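Local structure of mandelate racemase/muconate lactonizing enzyme family protein (Azoarcus sp., 2QDE) at residues 63-66 against 67-71; 210-214 against 215-219. The protein belongs to the mandelate racemase/muconate lactonizing enzyme family of the enolase superfamily and holds a barium ion at a largely acidic metal site in its barrel domain. One frame throughout, in Å; residues are numbered along the deposited sequence.

Overall arrangement
Contact 1 and contact 2 lie in different domains, on opposite sides of the chain's centre, with their own centres about 43 Å apart and their nearest atoms about 27 Å apart. Contact 1 comes first along the chain, within helix 62-78 of the N-terminal domain, where that helix packs on the antiparallel sheet through strands 5-15 and 385-387. Contact 2 follows in the enolase-type barrel domain, at the turn that takes helix 202-212 into strand 220-221; Glu221 of that strand is a barium ligand. Both contacts are local and share no helix or sheet. Contact 1 lies against a second subunit of the eight-chain assembly, whereas contact 2 meets another copy only through Arg210.

Contact 1 of 2, residues 63-66 against 67-71; sequences DSIT and SMICD
Residues 63-66 and 67-71 are consecutive turns of one helix, joined by i to i+4 backbone hydrogen bonds: Ser67 N to Asp63 O (2.9 Å), Met68 N to Ser64 O (3.0 Å), Ile69 N to Ile65 O (3.0 Å) and Cys70 N to Thr66 O (2.9 Å). The bond from Met68 is nearly linear, with an N-H...O angle of 172°. A wider pi-type turn runs through 68-71, although Asp71 N still bonds to Ser67 O.

On one side of the helix Ile65 and Ile69 form a pair one turn apart, their side chains extending in the same direction. The touch is between branches of different kinds: CG2 of Ile65 meets the terminal CD1 of Ile69 at 3.6 Å. Ile69 CG1 stands beside its own backbone N (chi1 -68°) and extends on to CD1, which carries the chain back along the helix to that methyl group. This side of helix 62-78 faces the interior of the N-terminal domain: Ile65 and Ile69 pack on helix 101-119, and Ile69, Thr66 and Cys70 on Val10 of strand 5-15. Cys70 leans back over the preceding turn, its SG 3.4 Å from Thr66 O.

A polar edge runs along the helix as well. Ser67 OG, anti to its own nitrogen (chi1 -178°), donates to the anti lone pair of Asp71 OD2 at 2.8 Å, while Asp71 OD1 forms a salt bridge with Arg385. The carboxylate is thus gripped through both oxygens. Close by, Ser67 packs on Asp63 of the second subunit and Ser64 on its own counterpart there.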
loop_
_atom_site.group_PDB
_atom_site.type_symbol
_atom_site.label_atom_id
_atom_site.label_comp_id
_atom_site.label_asym_id
_atom_site.label_seq_id
_atom_site.Cartn_x
_atom_site.Cartn_y
_atom_site.Cartn_z
ATOM N N ASP A 63 -28.850 -23.170 25.468
ATOM C CA ASP A 63 -29.227 -22.116 26.404
ATOM C C ASP A 63 -28.939 -20.710 25.869
ATOM O O ASP A 63 -29.723 -19.792 26.107
ATOM C CB ASP A 63 -28.560 -22.351 27.772
ATOM C CG ASP A 63 -29.132 -23.581 28.499
ATOM O OD1 ASP A 63 -30.174 -24.109 28.047
ATOM O OD2 ASP A 63 -28.551 -24.019 29.523
ATOM N N SER A 64 -27.835 -20.544 25.131
ATOM C CA SER A 64 -27.492 -19.246 24.533
ATOM C C SER A 64 -28.638 -18.778 23.662
ATOM O O SER A 64 -29.178 -17.690 23.828
ATOM C CB SER A 64 -26.272 -19.351 23.610
ATOM O OG SER A 64 -25.100 -19.587 24.337
ATOM N N ILE A 65 -28.976 -19.619 22.698
ATOM C CA ILE A 65 -30.032 -19.324 21.752
ATOM C C ILE A 65 -31.380 -19.117 22.438
ATOM O O ILE A 65 -32.108 -18.172 22.127
ATOM C CB ILE A 65 -30.132 -20.459 20.716
ATOM C CG1 ILE A 65 -28.792 -20.587 19.980
ATOM C CG2 ILE A 65 -31.276 -20.186 19.741
ATOM C CD1 ILE A 65 -28.655 -21.843 19.137
ATOM N N THR A 66 -31.701 -19.990 23.386
ATOM C CA THR A 66 -32.969 -19.888 24.082
ATOM C C THR A 66 -33.097 -18.577 24.840
ATOM O O THR A 66 -34.134 -17.918 24.780
ATOM C CB THR A 66 -33.170 -21.070 25.054
ATOM O OG1 THR A 66 -33.236 -22.293 24.306
ATOM C CG2 THR A 66 -34.465 -20.894 25.848
ATOM N N SER A 67 -32.043 -18.184 25.543
ATOM C CA SER A 67 -32.097 -16.949 26.302
ATOM C C SER A 67 -32.137 -15.716 25.406
ATOM O O SER A 67 -32.966 -14.827 25.603
ATOM C CB SER A 67 -30.909 -16.848 27.253
ATOM O OG SER A 67 -31.007 -15.664 28.019
ATOM N N MET A 68 -31.255 -15.651 24.413
ATOM C CA MET A 68 -31.255 -14.476 23.556
ATOM C C MET A 68 -32.595 -14.307 22.850
ATOM O O MET A 68 -33.116 -13.200 22.767
ATOM C CB MET A 68 -30.123 -14.534 22.527
ATOM C CG MET A 68 -29.902 -13.199 21.806
ATOM S SD MET A 68 -29.619 -11.814 22.945
ATOM C CE MET A 68 -28.109 -12.280 23.666
ATOM N N ILE A 69 -33.164 -15.400 22.359
ATOM C CA ILE A 69 -34.447 -15.317 21.669
ATOM C C ILE A 69 -35.597 -14.981 22.625
ATOM O O ILE A 69 -36.406 -14.101 22.344
ATOM C CB ILE A 69 -34.782 -16.641 20.940
ATOM C CG1 ILE A 69 -33.814 -16.857 19.773
ATOM C CG2 ILE A 69 -36.219 -16.612 20.426
ATOM C CD1 ILE A 69 -34.099 -18.106 18.962
ATOM N N CYS A 70 -35.658 -15.675 23.753
ATOM C CA CYS A 70 -36.736 -15.455 24.710
ATOM C C CYS A 70 -36.622 -14.234 25.614
ATOM O O CYS A 70 -37.611 -13.528 25.826
ATOM C CB CYS A 70 -36.923 -16.710 25.556
ATOM S SG CYS A 70 -37.520 -18.105 24.577
ATOM N N ASP A 71 -35.429 -13.971 26.132
ATOM C CA ASP A 71 -35.230 -12.835 27.028
ATOM C C ASP A 71 -34.995 -11.503 26.334
ATOM O O ASP A 71 -35.136 -10.449 26.956
ATOM C CB ASP A 71 -34.057 -13.104 27.978
ATOM C CG ASP A 71 -34.348 -14.214 28.972
ATOM O OD1 ASP A 71 -35.401 -14.147 29.637
ATOM O OD2 ASP A 71 -33.525 -15.144 29.096
#

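Contact 2 of 2, residues 210-214 against 215-219; sequences RALEK and YNLSK
The aliphatic chain of Lys214 overlaps the ring of Tyr215, with CG over the centre of one face, 3.7 Å from the centroid and 7° off the ring normal, a CH-pi contact between chain neighbours. Lys214 CG sits between its own N and carbonyl carbon (chi1 72°), which brings the chain over the ring; CD carries on above CZ at 4.0 Å. Leu212 crosses the tyrosine obliquely, its CD2 methyl reaching the ring's CD2, and sends its other methyl, CD1, to CD1 of Leu217 at 3.9 Å.

Two backbone bonds fold the turn that leaves helix 202-212. Tyr215 N donates to Leu212 O at 2.9 Å and Asn216 N to Glu213 O at 3.1 Å, both i to i+3. Asn216 takes a left-handed backbone conformation, after which the chain heads for strand 220-221. The segment is an alpha-to-beta connection of the enolase-type barrel: Leu212 and Leu217 pack on Ile194 of strand 192-195, Tyr215 on helix 172-186.

A water donates to Leu212 O at 2.7 Å and accepts from Leu217 N at 2.8 Å. Leu212 O therefore takes two hydrogen bonds, and the water ties it to the outgoing chain, giving Leu217 N, one residue beyond the two direct bonds of the turn, a partner.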
loop_
_atom_site.group_PDB
_atom_site.type_symbol
_atom_site.label_atom_id
_atom_site.label_comp_id
_atom_site.label_asym_id
_atom_site.label_seq_id
_atom_site.Cartn_x
_atom_site.Cartn_y
_atom_site.Cartn_z
ATOM N N ARG A 210 2.286 -28.847 1.698
ATOM C CA ARG A 210 3.317 -29.225 0.739
ATOM C C ARG A 210 3.446 -30.742 0.689
ATOM O O ARG A 210 3.667 -31.323 -0.376
ATOM C CB ARG A 210 4.656 -28.572 1.104
ATOM C CG ARG A 210 4.663 -27.067 0.810
ATOM C CD ARG A 210 6.008 -26.416 1.082
ATOM N NE ARG A 210 6.050 -25.073 0.505
ATOM C CZ ARG A 210 7.087 -24.249 0.598
ATOM N NH1 ARG A 210 8.180 -24.625 1.246
ATOM N NH2 ARG A 210 7.031 -23.048 0.042
ATOM N N ALA A 211 3.273 -31.385 1.840
ATOM C CA ALA A 211 3.361 -32.835 1.914
ATOM C C ALA A 211 2.189 -33.484 1.178
ATOM O O ALA A 211 2.262 -34.642 0.780
ATOM C CB ALA A 211 3.374 -33.283 3.371
ATOM N N LEU A 212 1.113 -32.728 0.990
ATOM C CA LEU A 212 -0.073 -33.249 0.323
ATOM C C LEU A 212 -0.206 -32.862 -1.148
ATOM O O LEU A 212 -1.090 -33.367 -1.840
ATOM C CB LEU A 212 -1.333 -32.792 1.064
ATOM C CG LEU A 212 -1.503 -33.255 2.518
ATOM C CD1 LEU A 212 -2.791 -32.675 3.094
ATOM C CD2 LEU A 212 -1.534 -34.780 2.567
ATOM N N GLU A 213 0.660 -31.977 -1.630
ATOM C CA GLU A 213 0.577 -31.535 -3.018
ATOM C C GLU A 213 0.599 -32.657 -4.053
ATOM O O GLU A 213 -0.032 -32.538 -5.099
ATOM C CB GLU A 213 1.680 -30.503 -3.319
ATOM C CG GLU A 213 1.531 -29.221 -2.484
ATOM C CD GLU A 213 2.538 -28.129 -2.824
ATOM O OE1 GLU A 213 3.728 -28.452 -3.033
ATOM O OE2 GLU A 213 2.136 -26.939 -2.863
ATOM N N LYS A 214 1.294 -33.752 -3.765
ATOM C CA LYS A 214 1.359 -34.853 -4.723
ATOM C C LYS A 214 0.006 -35.553 -4.913
ATOM O O LYS A 214 -0.179 -36.314 -5.876
ATOM C CB LYS A 214 2.419 -35.875 -4.291
ATOM C CG LYS A 214 2.055 -36.716 -3.079
ATOM C CD LYS A 214 3.220 -37.625 -2.704
ATOM C CE LYS A 214 4.407 -36.800 -2.218
ATOM N NZ LYS A 214 5.699 -37.559 -2.218
ATOM N N TYR A 215 -0.940 -35.284 -4.011
ATOM C CA TYR A 215 -2.260 -35.899 -4.104
ATOM C C TYR A 215 -3.275 -35.048 -4.861
ATOM O O TYR A 215 -4.422 -35.452 -5.042
ATOM C CB TYR A 215 -2.774 -36.235 -2.702
ATOM C CG TYR A 215 -1.851 -37.181 -1.975
ATOM C CD1 TYR A 215 -1.616 -38.464 -2.467
ATOM C CD2 TYR A 215 -1.167 -36.779 -0.830
ATOM C CE1 TYR A 215 -0.721 -39.327 -1.845
ATOM C CE2 TYR A 215 -0.265 -37.637 -0.192
ATOM C CZ TYR A 215 -0.050 -38.908 -0.709
ATOM O OH TYR A 215 0.844 -39.757 -0.094
ATOM N N ASN A 216 -2.840 -33.873 -5.306
ATOM C CA ASN A 216 -3.678 -32.950 -6.076
ATOM C C ASN A 216 -5.057 -32.636 -5.517
ATOM O O ASN A 216 -6.054 -32.733 -6.225
ATOM C CB ASN A 216 -3.839 -33.461 -7.508
ATOM C CG ASN A 216 -2.529 -33.522 -8.245
ATOM O OD1 ASN A 216 -1.612 -34.243 -7.840
ATOM N ND2 ASN A 216 -2.423 -32.765 -9.334
ATOM N N LEU A 217 -5.118 -32.247 -4.251
ATOM C CA LEU A 217 -6.394 -31.897 -3.641
ATOM C C LEU A 217 -6.924 -30.639 -4.342
ATOM O O LEU A 217 -6.152 -29.739 -4.685
ATOM C CB LEU A 217 -6.188 -31.629 -2.149
ATOM C CG LEU A 217 -5.613 -32.804 -1.345
ATOM C CD1 LEU A 217 -5.200 -32.343 0.049
ATOM C CD2 LEU A 217 -6.650 -33.919 -1.262
ATOM N N SER A 218 -8.233 -30.573 -4.561
ATOM C CA SER A 218 -8.807 -29.408 -5.222
ATOM C C SER A 218 -8.657 -28.149 -4.370
ATOM O O SER A 218 -8.645 -27.037 -4.898
ATOM C CB SER A 218 -10.287 -29.639 -5.550
ATOM O OG SER A 218 -11.069 -29.726 -4.372
ATOM N N LYS A 219 -8.529 -28.323 -3.057
ATOM C CA LYS A 219 -8.386 -27.186 -2.153
ATOM C C LYS A 219 -8.172 -27.609 -0.704
ATOM O O LYS A 219 -8.349 -28.780 -0.357
ATOM C CB LYS A 219 -9.640 -26.303 -2.234
ATOM C CG LYS A 219 -10.953 -27.097 -2.163
ATOM C CD LYS A 219 -12.169 -26.196 -2.328
ATOM C CE LYS A 219 -13.420 -26.985 -2.685
ATOM N NZ LYS A 219 -13.325 -27.583 -4.037
HETATM O O HOH W 1 -2.804 -31.507 -2.768
#